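Side-chain contacts in phosphonomutase (Burkholderia cenocepacia J2315, PDB 4MG4), which is named a phosphonomutase and has the TIM-barrel fold of its family, eight parallel strands closed into a barrel, in an assembly of two subunits: residues A[19-22]-A[27-30]; A[57-62]-A[244-249]; A[207-210]-A[216-219]; A[226-231]-A[237-242]. One frame throughout, in Å; residues are numbered along the deposited sequence.

Contact 1 (A[19-22]-A[27-30]); sequences RSLH and PLAL
The turn from helix 11-20 into strand 28-33, the first strand of the TIM barrel, folds L21 and H22 against L28. L28 belongs to the sheet, where its backbone bonds to A237 and to I239 of the last strand. Its side chain points back toward the turn. CG is anti to the backbone N (chi1 175°), and the two methyls then part company. CD1 goes to L21, lying 4.0 Å from L21 CB and 4.1 Å from L21 CD1. CD2 goes to H22 and comes over one face of the imidazole. It sits 4.3 Å from the ring centroid, 27° off the normal, which makes a CH-pi contact. The base of the leucine is also covered, since L28 CB packs 3.5 Å from L21 O.

The imidazole is buried, and both its nitrogens are bonded: H22 ND1 to F18 O, with a weak second bond to R19 O, and H22 NE2 to R238 NH1, which ties the turn to the last strand. Aromatic neighbours hold the ring too: F156 stacks on it and F18 meets it edge-to-face. L28 CD2 leans toward the CE1-NE2 side of the ring, 3.9 Å from H22 CE1 and 4.2 Å from H22 NE2.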
loop_
_atom_site.group_PDB
_atom_site.type_symbol
_atom_site.label_atom_id
_atom_site.label_comp_id
_atom_site.label_asym_id
_atom_site.label_seq_id
_atom_site.Cartn_x
_atom_site.Cartn_y
_atom_site.Cartn_z
ATOM N N ARG A 19 -26.602 2.145 0.282
ATOM C CA ARG A 19 -27.715 1.756 1.166
ATOM C C ARG A 19 -28.545 0.604 0.574
ATOM O O ARG A 19 -28.892 -0.364 1.276
ATOM C CB ARG A 19 -28.593 2.997 1.396
ATOM C CG ARG A 19 -29.699 2.746 2.407
ATOM C CD ARG A 19 -30.564 3.977 2.631
ATOM N NE ARG A 19 -29.747 5.039 3.169
ATOM C CZ ARG A 19 -29.368 5.156 4.437
ATOM N NH1 ARG A 19 -29.732 4.307 5.351
ATOM N NH2 ARG A 19 -28.559 6.169 4.790
ATOM N N SER A 20 -28.865 0.721 -0.722
ATOM C CA SER A 20 -29.691 -0.272 -1.443
ATOM C C SER A 20 -29.082 -1.671 -1.522
ATOM O O SER A 20 -29.781 -2.672 -1.721
ATOM C CB SER A 20 -30.049 0.247 -2.830
ATOM O OG SER A 20 -29.001 0.023 -3.771
ATOM N N LEU A 21 -27.776 -1.739 -1.372
ATOM C CA LEU A 21 -27.073 -3.012 -1.427
ATOM C C LEU A 21 -27.132 -3.823 -0.138
ATOM O O LEU A 21 -26.729 -5.001 -0.126
ATOM C CB LEU A 21 -25.594 -2.783 -1.856
ATOM C CG LEU A 21 -25.404 -2.338 -3.328
ATOM C CD1 LEU A 21 -23.994 -1.829 -3.488
ATOM C CD2 LEU A 21 -25.755 -3.523 -4.226
ATOM N N HIS A 22 -27.617 -3.214 0.924
ATOM C CA HIS A 22 -27.816 -3.940 2.178
ATOM C C HIS A 22 -29.128 -4.671 2.139
ATOM O O HIS A 22 -30.166 -4.094 2.421
ATOM C CB HIS A 22 -27.787 -2.972 3.370
ATOM C CG HIS A 22 -26.443 -2.332 3.593
ATOM N ND1 HIS A 22 -25.949 -1.336 2.778
ATOM C CD2 HIS A 22 -25.525 -2.493 4.583
ATOM C CE1 HIS A 22 -24.758 -0.971 3.207
ATOM N NE2 HIS A 22 -24.485 -1.627 4.317
ATOM N N PRO A 27 -26.461 -10.566 0.488
ATOM C CA PRO A 27 -25.640 -9.567 1.216
ATOM C C PRO A 27 -24.600 -8.871 0.354
ATOM O O PRO A 27 -24.011 -9.460 -0.580
ATOM C CB PRO A 27 -24.894 -10.405 2.277
ATOM C CG PRO A 27 -24.995 -11.820 1.820
ATOM C CD PRO A 27 -26.296 -11.907 1.068
ATOM N N LEU A 28 -24.338 -7.631 0.730
ATOM C CA LEU A 28 -23.241 -6.907 0.244
ATOM C C LEU A 28 -21.953 -7.499 0.773
ATOM O O LEU A 28 -21.710 -7.506 1.969
ATOM C CB LEU A 28 -23.400 -5.467 0.742
ATOM C CG LEU A 28 -22.242 -4.517 0.415
ATOM C CD1 LEU A 28 -22.020 -4.465 -1.094
ATOM C CD2 LEU A 28 -22.485 -3.134 0.946
ATOM N N ALA A 29 -21.035 -7.856 -0.126
ATOM C CA ALA A 29 -19.728 -8.342 0.288
ATOM C C ALA A 29 -18.677 -7.257 0.007
ATOM O O ALA A 29 -18.558 -6.740 -1.127
ATOM C CB ALA A 29 -19.393 -9.601 -0.460
ATOM N N LEU A 30 -17.923 -6.932 1.024
ATOM C CA LEU A 30 -16.929 -5.828 0.957
ATOM C C LEU A 30 -15.567 -6.358 1.244
ATOM O O LEU A 30 -15.388 -7.145 2.151
ATOM C CB LEU A 30 -17.205 -4.700 1.990
ATOM C CG LEU A 30 -18.480 -3.904 1.695
ATOM C CD1 LEU A 30 -18.764 -2.911 2.827
ATOM C CD2 LEU A 30 -18.413 -3.230 0.337
#

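Contact 2 (A[57-62]-A[244-249]); sequences VAAANG and YPYLQA
Y246 reaches from helix 244-259 to the last turn of helix 54-60 and puts its ring against A59 and A60. With CG anti to the backbone N (chi1 177°), the ring is carried out from its helix to the neighbouring one. The two CE atoms, either side of CZ, divide the alanines between them, and both approaches are oblique. Y246 CE2 lies 3.7 Å from A59 CB, and Y246 CE1 lies 4.0 Å from A60 CB. The phenol oxygen rests on the backbone between them. The 3.6 Å approach of Y246 OH to A60 N is van der Waals packing. W34 meets the tyrosine ring edge-to-face, and G37 of the second subunit packs on it as well.

Just beyond, N61 folds its amide back onto its own helix. With chi1 at -75°, N61 ND2 reaches V57 O at 2.9 Å in a nearly straight bond (174°). N61 N bonds to the same oxygen from the opposite face of the carbonyl plane. N61, the first residue past the helix, thus grips V57 O twice. G62 follows with positive phi as the C-prime residue. G62 N bonds to A59 O and F63 N to A58 O, the Schellman motif that ends helix 54-60.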
loop_
_atom_site.group_PDB
_atom_site.type_symbol
_atom_site.label_atom_id
_atom_site.label_comp_id
_atom_site.label_asym_id
_atom_site.label_seq_id
_atom_site.Cartn_x
_atom_site.Cartn_y
_atom_site.Cartn_z
ATOM N N VAL A 57 -5.150 -0.046 6.611
ATOM C CA VAL A 57 -4.625 1.283 6.378
ATOM C C VAL A 57 -3.472 1.601 7.322
ATOM O O VAL A 57 -2.459 2.146 6.894
ATOM C CB VAL A 57 -5.689 2.384 6.480
ATOM C CG1 VAL A 57 -5.036 3.743 6.425
ATOM C CG2 VAL A 57 -6.696 2.239 5.350
ATOM N N ALA A 58 -3.611 1.252 8.607
ATOM C CA ALA A 58 -2.532 1.489 9.545
ATOM C C ALA A 58 -1.295 0.677 9.193
ATOM O O ALA A 58 -0.192 1.221 9.156
ATOM C CB ALA A 58 -2.970 1.150 10.947
ATOM N N ALA A 59 -1.470 -0.587 8.902
ATOM C CA ALA A 59 -0.344 -1.448 8.534
ATOM C C ALA A 59 0.408 -0.945 7.298
ATOM O O ALA A 59 1.633 -0.814 7.306
ATOM C CB ALA A 59 -0.829 -2.861 8.318
ATOM N N ALA A 60 -0.351 -0.589 6.269
ATOM C CA ALA A 60 0.216 -0.072 5.018
ATOM C C ALA A 60 1.067 1.188 5.247
ATOM O O ALA A 60 2.120 1.388 4.613
ATOM C CB ALA A 60 -0.894 0.185 4.014
ATOM N N ASN A 61 0.667 1.981 6.233
ATOM C CA ASN A 61 1.290 3.259 6.551
ATOM C C ASN A 61 2.286 3.165 7.725
ATOM O O ASN A 61 2.800 4.187 8.158
ATOM C CB ASN A 61 0.236 4.346 6.793
ATOM C CG ASN A 61 -0.401 4.813 5.492
ATOM O OD1 ASN A 61 0.100 5.720 4.824
ATOM N ND2 ASN A 61 -1.436 4.140 5.087
ATOM N N GLY A 62 2.559 1.953 8.192
ATOM C CA GLY A 62 3.568 1.737 9.221
ATOM C C GLY A 62 3.169 2.049 10.646
ATOM O O GLY A 62 4.036 2.272 11.468
ATOM N N TYR A 244 -8.056 -9.491 5.868
ATOM C CA TYR A 244 -7.711 -10.621 4.995
ATOM C C TYR A 244 -7.158 -10.272 3.597
ATOM O O TYR A 244 -6.108 -10.832 3.213
ATOM C CB TYR A 244 -8.936 -11.529 4.873
ATOM C CG TYR A 244 -8.751 -12.716 3.948
ATOM C CD1 TYR A 244 -8.100 -13.839 4.395
ATOM C CD2 TYR A 244 -9.302 -12.729 2.693
ATOM C CE1 TYR A 244 -7.938 -14.948 3.587
ATOM C CE2 TYR A 244 -9.153 -13.842 1.869
ATOM C CZ TYR A 244 -8.477 -14.941 2.329
ATOM O OH TYR A 244 -8.360 -16.062 1.522
ATOM N N PRO A 245 -7.787 -9.324 2.852
ATOM C CA PRO A 245 -7.252 -8.996 1.559
ATOM C C PRO A 245 -5.786 -8.495 1.638
ATOM O O PRO A 245 -4.900 -8.970 0.887
ATOM C CB PRO A 245 -8.200 -7.918 1.037
ATOM C CG PRO A 245 -9.513 -8.217 1.719
ATOM C CD PRO A 245 -9.112 -8.670 3.082
ATOM N N TYR A 246 -5.560 -7.543 2.540
ATOM C CA TYR A 246 -4.207 -6.992 2.703
ATOM C C TYR A 246 -3.198 -8.077 3.061
ATOM O O TYR A 246 -2.084 -8.136 2.456
ATOM C CB TYR A 246 -4.227 -5.924 3.785
ATOM C CG TYR A 246 -2.869 -5.322 4.095
ATOM C CD1 TYR A 246 -2.329 -4.311 3.306
ATOM C CD2 TYR A 246 -2.138 -5.766 5.194
ATOM C CE1 TYR A 246 -1.077 -3.771 3.587
ATOM C CE2 TYR A 246 -0.885 -5.250 5.458
ATOM C CZ TYR A 246 -0.370 -4.227 4.661
ATOM O OH TYR A 246 0.885 -3.666 4.968
ATOM N N LEU A 247 -3.579 -8.930 4.015
ATOM C CA LEU A 247 -2.729 -10.036 4.462
ATOM C C LEU A 247 -2.437 -11.051 3.401
ATOM O O LEU A 247 -1.279 -11.553 3.337
ATOM C CB LEU A 247 -3.297 -10.705 5.709
ATOM C CG LEU A 247 -3.350 -9.778 6.920
ATOM C CD1 LEU A 247 -4.050 -10.470 8.075
ATOM C CD2 LEU A 247 -1.960 -9.292 7.330
ATOM N N GLN A 248 -3.404 -11.345 2.538
ATOM C CA GLN A 248 -3.119 -12.231 1.398
ATOM C C GLN A 248 -2.137 -11.606 0.402
ATOM O O GLN A 248 -1.201 -12.293 -0.102
ATOM C CB GLN A 248 -4.419 -12.621 0.689
ATOM C CG GLN A 248 -5.288 -13.489 1.588
ATOM C CD GLN A 248 -4.611 -14.798 1.905
ATOM O OE1 GLN A 248 -4.285 -15.087 3.056
ATOM N NE2 GLN A 248 -4.337 -15.571 0.876
ATOM N N ALA A 249 -2.356 -10.343 0.066
ATOM C CA ALA A 249 -1.439 -9.597 -0.833
ATOM C C ALA A 249 -0.004 -9.619 -0.255
ATOM O O ALA A 249 0.980 -9.843 -1.004
ATOM C CB ALA A 249 -1.927 -8.173 -1.039
#

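Contact 3 (A[207-210]-A[216-219]); sequences RALT and PVNV
L209 and T210, on helix 203-212, meet V217 on strand 217-220 from two directions. The leucine side chain runs obliquely to the valine. The threonine crosses it at about a right angle. L209 extends with CG anti to the backbone N (chi1 -178°), and its CD2 comes 3.7 Å from V217 CG1. Nearer the backbone, L209 CG lies 4.2 Å from V217 CG2. T210 uses its methyl. T210 CG2 lies 4.0 Å from V217 CB, the branch point of the valine, and has both valine methyls about 4.2 Å away. V217 CG2 also reaches the helix backbone, 4.1 Å from T210 CA. The branched valine thus fits between two consecutive helix residues.

The helix and strand belong to one beta-alpha-beta unit of the barrel, formed by strand 194-196, helix 203-212 and strand 217-220. L209 continues the packing onto L195 and onto L177 and L181 of helix 174-190. The next strand residue, N218, points away from the helix and bonds to N158 and S240.

The threonine splits its two branches by chemistry. Its chi1 of 64° leaves CG2 on the valine while OG1 bonds to Y234 O, with a weaker bond to I206 O. The contact with V217 is therefore apolar, made of methyl and methine groups at van der Waals distance, and the hydroxyl is turned aside to helix 228-234.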
loop_
_atom_site.group_PDB
_atom_site.type_symbol
_atom_site.label_atom_id
_atom_site.label_comp_id
_atom_site.label_asym_id
_atom_site.label_seq_id
_atom_site.Cartn_x
_atom_site.Cartn_y
_atom_site.Cartn_z
ATOM N N ARG A 207 -28.660 -16.532 13.202
ATOM C CA ARG A 207 -30.071 -16.587 12.825
ATOM C C ARG A 207 -30.937 -15.794 13.780
ATOM O O ARG A 207 -31.857 -15.062 13.379
ATOM C CB ARG A 207 -30.559 -18.033 12.794
ATOM C CG ARG A 207 -30.011 -18.854 11.634
ATOM C CD ARG A 207 -30.699 -20.220 11.691
ATOM N NE ARG A 207 -30.121 -21.172 10.751
ATOM C CZ ARG A 207 -30.385 -21.272 9.449
ATOM N NH1 ARG A 207 -31.153 -20.372 8.838
ATOM N NH2 ARG A 207 -29.784 -22.198 8.742
ATOM N N ALA A 208 -30.677 -15.967 15.072
ATOM C CA ALA A 208 -31.429 -15.250 16.095
ATOM C C ALA A 208 -31.251 -13.750 16.007
ATOM O O ALA A 208 -32.201 -12.968 16.159
ATOM C CB ALA A 208 -31.058 -15.737 17.492
ATOM N N LEU A 209 -30.016 -13.374 15.692
ATOM C CA LEU A 209 -29.668 -11.964 15.498
ATOM C C LEU A 209 -30.385 -11.335 14.330
ATOM O O LEU A 209 -30.919 -10.250 14.460
ATOM C CB LEU A 209 -28.153 -11.850 15.308
ATOM C CG LEU A 209 -27.628 -10.443 15.137
ATOM C CD1 LEU A 209 -27.925 -9.523 16.300
ATOM C CD2 LEU A 209 -26.124 -10.510 14.843
ATOM N N THR A 210 -30.327 -11.979 13.171
ATOM C CA THR A 210 -30.963 -11.411 11.999
ATOM C C THR A 210 -32.509 -11.396 12.146
ATOM O O THR A 210 -33.148 -10.476 11.634
ATOM C CB THR A 210 -30.570 -12.162 10.712
ATOM O OG1 THR A 210 -31.056 -13.512 10.767
ATOM C CG2 THR A 210 -29.051 -12.158 10.433
ATOM N N PRO A 216 -30.155 -3.917 9.347
ATOM C CA PRO A 216 -29.421 -4.904 8.537
ATOM C C PRO A 216 -28.138 -5.361 9.179
ATOM O O PRO A 216 -27.366 -4.518 9.672
ATOM C CB PRO A 216 -29.078 -4.196 7.243
ATOM C CG PRO A 216 -29.577 -2.815 7.408
ATOM C CD PRO A 216 -30.469 -2.702 8.580
ATOM N N VAL A 217 -27.938 -6.663 9.200
ATOM C CA VAL A 217 -26.820 -7.240 9.939
ATOM C C VAL A 217 -25.614 -7.503 9.070
ATOM O O VAL A 217 -25.686 -8.129 7.987
ATOM C CB VAL A 217 -27.258 -8.541 10.623
ATOM C CG1 VAL A 217 -26.134 -9.276 11.309
ATOM C CG2 VAL A 217 -28.346 -8.252 11.658
ATOM N N ASN A 218 -24.456 -7.056 9.586
ATOM C CA ASN A 218 -23.112 -7.327 8.999
ATOM C C ASN A 218 -22.421 -8.271 9.923
ATOM O O ASN A 218 -22.269 -7.999 11.124
ATOM C CB ASN A 218 -22.434 -5.961 8.920
ATOM C CG ASN A 218 -20.995 -5.885 8.379
ATOM O OD1 ASN A 218 -20.472 -4.743 8.380
ATOM N ND2 ASN A 218 -20.323 -6.960 7.972
ATOM N N VAL A 219 -21.914 -9.372 9.341
ATOM C CA VAL A 219 -21.019 -10.271 10.068
ATOM C C VAL A 219 -19.699 -10.336 9.310
ATOM O O VAL A 219 -19.611 -9.884 8.148
ATOM C CB VAL A 219 -21.603 -11.680 10.256
ATOM C CG1 VAL A 219 -22.827 -11.636 11.137
ATOM C CG2 VAL A 219 -21.912 -12.287 8.898
#

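Contact 4 (A[226-231]-A[237-242]); sequences PTLAEL and ARISHG
I239 pushes its terminal methyl between L228 and L231, and this is the tight part of the contact. I239 CD1 lies 3.7 Å from both L228 CG and L228 CD1. It lies 4.0 Å from both L231 CB and L231 CD1. One methyl thus meets two leucines that are three residues apart on the helix. Both leucines run obliquely to the isoleucine. The isoleucine reaches them because CG1 is anti to the carbonyl carbon (chi1 -67°) and the chain stays extended to CD1. L231 is buried and also packs on V219 and R221. I239 touches P27 and R221 in addition.

The contact closes a beta-alpha-beta unit of the barrel: strand 217-220, helix 228-234 and strand 238-240. The strand backbone is bonded on both edges, R238 to V219 on one and I239 to L30 on the other.

The other side is looser. L228 is only partly buried, unlike L231 and I239. A229, next in the helix, points away from the strand and is exposed. T227 and E230 also leave I239 alone and pair with each other in a capping box at the helix start. E230 N bonds to T227 OG1 at 3.1 Å. T227 N returns a bond to E230 OE1 at 2.9 Å, with an angle of 163°, using the anti lone pair of that oxygen.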
loop_
_atom_site.group_PDB
_atom_site.type_symbol
_atom_site.label_atom_id
_atom_site.label_comp_id
_atom_site.label_asym_id
_atom_site.label_seq_id
_atom_site.Cartn_x
_atom_site.Cartn_y
_atom_site.Cartn_z
ATOM N N PRO A 226 -18.856 -20.113 8.764
ATOM C CA PRO A 226 -19.797 -20.385 7.685
ATOM C C PRO A 226 -19.383 -19.717 6.388
ATOM O O PRO A 226 -18.642 -18.691 6.393
ATOM C CB PRO A 226 -21.132 -19.798 8.193
ATOM C CG PRO A 226 -20.934 -19.501 9.659
ATOM C CD PRO A 226 -19.459 -19.311 9.846
ATOM N N THR A 227 -19.887 -20.256 5.267
ATOM C CA THR A 227 -19.555 -19.722 3.956
ATOM C C THR A 227 -20.455 -18.553 3.630
ATOM O O THR A 227 -21.448 -18.316 4.337
ATOM C CB THR A 227 -19.803 -20.746 2.839
ATOM O OG1 THR A 227 -21.201 -21.080 2.892
ATOM C CG2 THR A 227 -18.969 -21.995 3.019
ATOM N N LEU A 228 -20.154 -17.841 2.538
ATOM C CA LEU A 228 -21.001 -16.738 2.101
ATOM C C LEU A 228 -22.436 -17.185 1.871
ATOM O O LEU A 228 -23.380 -16.500 2.247
ATOM C CB LEU A 228 -20.519 -16.073 0.795
ATOM C CG LEU A 228 -21.438 -14.887 0.435
ATOM C CD1 LEU A 228 -20.742 -13.593 -0.021
ATOM C CD2 LEU A 228 -22.531 -15.265 -0.551
ATOM N N ALA A 229 -22.608 -18.326 1.190
ATOM C CA ALA A 229 -23.959 -18.809 0.909
ATOM C C ALA A 229 -24.704 -19.133 2.214
ATOM O O ALA A 229 -25.919 -18.930 2.319
ATOM C CB ALA A 229 -23.900 -20.029 0.007
ATOM N N GLU A 230 -24.004 -19.707 3.186
ATOM C CA GLU A 230 -24.622 -19.997 4.474
ATOM C C GLU A 230 -25.035 -18.722 5.185
ATOM O O GLU A 230 -26.141 -18.586 5.624
ATOM C CB GLU A 230 -23.684 -20.798 5.388
ATOM C CG GLU A 230 -23.535 -22.221 4.864
ATOM C CD GLU A 230 -22.608 -23.101 5.671
ATOM O OE1 GLU A 230 -21.521 -22.589 6.019
ATOM O OE2 GLU A 230 -22.985 -24.299 5.949
ATOM N N LEU A 231 -24.107 -17.798 5.292
ATOM C CA LEU A 231 -24.452 -16.491 5.895
ATOM C C LEU A 231 -25.674 -15.806 5.244
ATOM O O LEU A 231 -26.606 -15.306 5.943
ATOM C CB LEU A 231 -23.225 -15.582 5.861
ATOM C CG LEU A 231 -22.085 -16.044 6.740
ATOM C CD1 LEU A 231 -20.891 -15.114 6.543
ATOM C CD2 LEU A 231 -22.479 -16.108 8.212
ATOM N N ALA A 237 -27.175 -9.268 5.826
ATOM C CA ALA A 237 -27.245 -8.258 4.804
ATOM C C ALA A 237 -25.899 -7.741 4.267
ATOM O O ALA A 237 -25.835 -7.097 3.215
ATOM C CB ALA A 237 -28.075 -7.090 5.340
ATOM N N ARG A 238 -24.835 -7.994 5.013
ATOM C CA ARG A 238 -23.538 -7.442 4.678
ATOM C C ARG A 238 -22.440 -8.360 5.242
ATOM O O ARG A 238 -22.540 -8.827 6.401
ATOM C CB ARG A 238 -23.438 -6.045 5.248
ATOM C CG ARG A 238 -22.080 -5.342 5.077
ATOM C CD ARG A 238 -22.251 -3.862 5.450
ATOM N NE ARG A 238 -20.996 -3.148 5.601
ATOM C CZ ARG A 238 -20.914 -1.821 5.782
ATOM N NH1 ARG A 238 -21.998 -1.059 5.766
ATOM N NH2 ARG A 238 -19.713 -1.284 6.040
ATOM N N ILE A 239 -21.388 -8.598 4.459
ATOM C CA ILE A 239 -20.308 -9.484 4.842
ATOM C C ILE A 239 -18.956 -8.742 4.698
ATOM O O ILE A 239 -18.685 -8.171 3.640
ATOM C CB ILE A 239 -20.301 -10.769 3.992
ATOM C CG1 ILE A 239 -21.556 -11.579 4.328
ATOM C CG2 ILE A 239 -19.036 -11.557 4.257
ATOM C CD1 ILE A 239 -21.817 -12.729 3.415
ATOM N N SER A 240 -18.176 -8.762 5.768
ATOM C CA SER A 240 -16.858 -8.167 5.920
ATOM C C SER A 240 -15.805 -9.219 6.046
ATOM O O SER A 240 -16.095 -10.368 6.422
ATOM C CB SER A 240 -16.837 -7.355 7.307
ATOM O OG SER A 240 -17.670 -6.369 7.168
ATOM N N HIS A 241 -14.575 -8.828 5.688
ATOM C CA HIS A 241 -13.431 -9.760 5.764
ATOM C C HIS A 241 -12.237 -9.225 6.570
ATOM O O HIS A 241 -11.146 -9.877 6.631
ATOM C CB HIS A 241 -12.997 -10.139 4.316
ATOM C CG HIS A 241 -14.071 -10.801 3.511
ATOM N ND1 HIS A 241 -14.943 -10.102 2.697
ATOM C CD2 HIS A 241 -14.452 -12.102 3.429
ATOM C CE1 HIS A 241 -15.799 -10.945 2.135
ATOM N NE2 HIS A 241 -15.505 -12.167 2.547
ATOM N N GLY A 242 -12.399 -8.070 7.218
ATOM C CA GLY A 242 -11.288 -7.464 7.961
ATOM C C GLY A 242 -10.049 -7.340 7.112
ATOM O O GLY A 242 -10.120 -7.016 5.934
#

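Overall arrangement
Contacts 1, 3 and 4 meet on the barrel sheet. Strand 238-240 of contact 4 pairs with 217-220 of contact 3 on one edge and with 28-33, the first strand, on the other; the second pairing closes the barrel. Centres of contacts 1 and 4 are 11 Å apart, those of 3 and 4 are 10 Å apart, and those of 1 and 3 are 13 Å apart. H22 CB lies 4.3 Å from P216 CB, and V217 O lies 2.9 Å from A237 N. Contact 2 stands off, its centre 20 Å from that of contact 4. Its segment 244-249 follows strand 238-240, while 57-62 comes much earlier, so contacts 3 and 4 are nested within the loop it closes. It is the one that touches the second subunit.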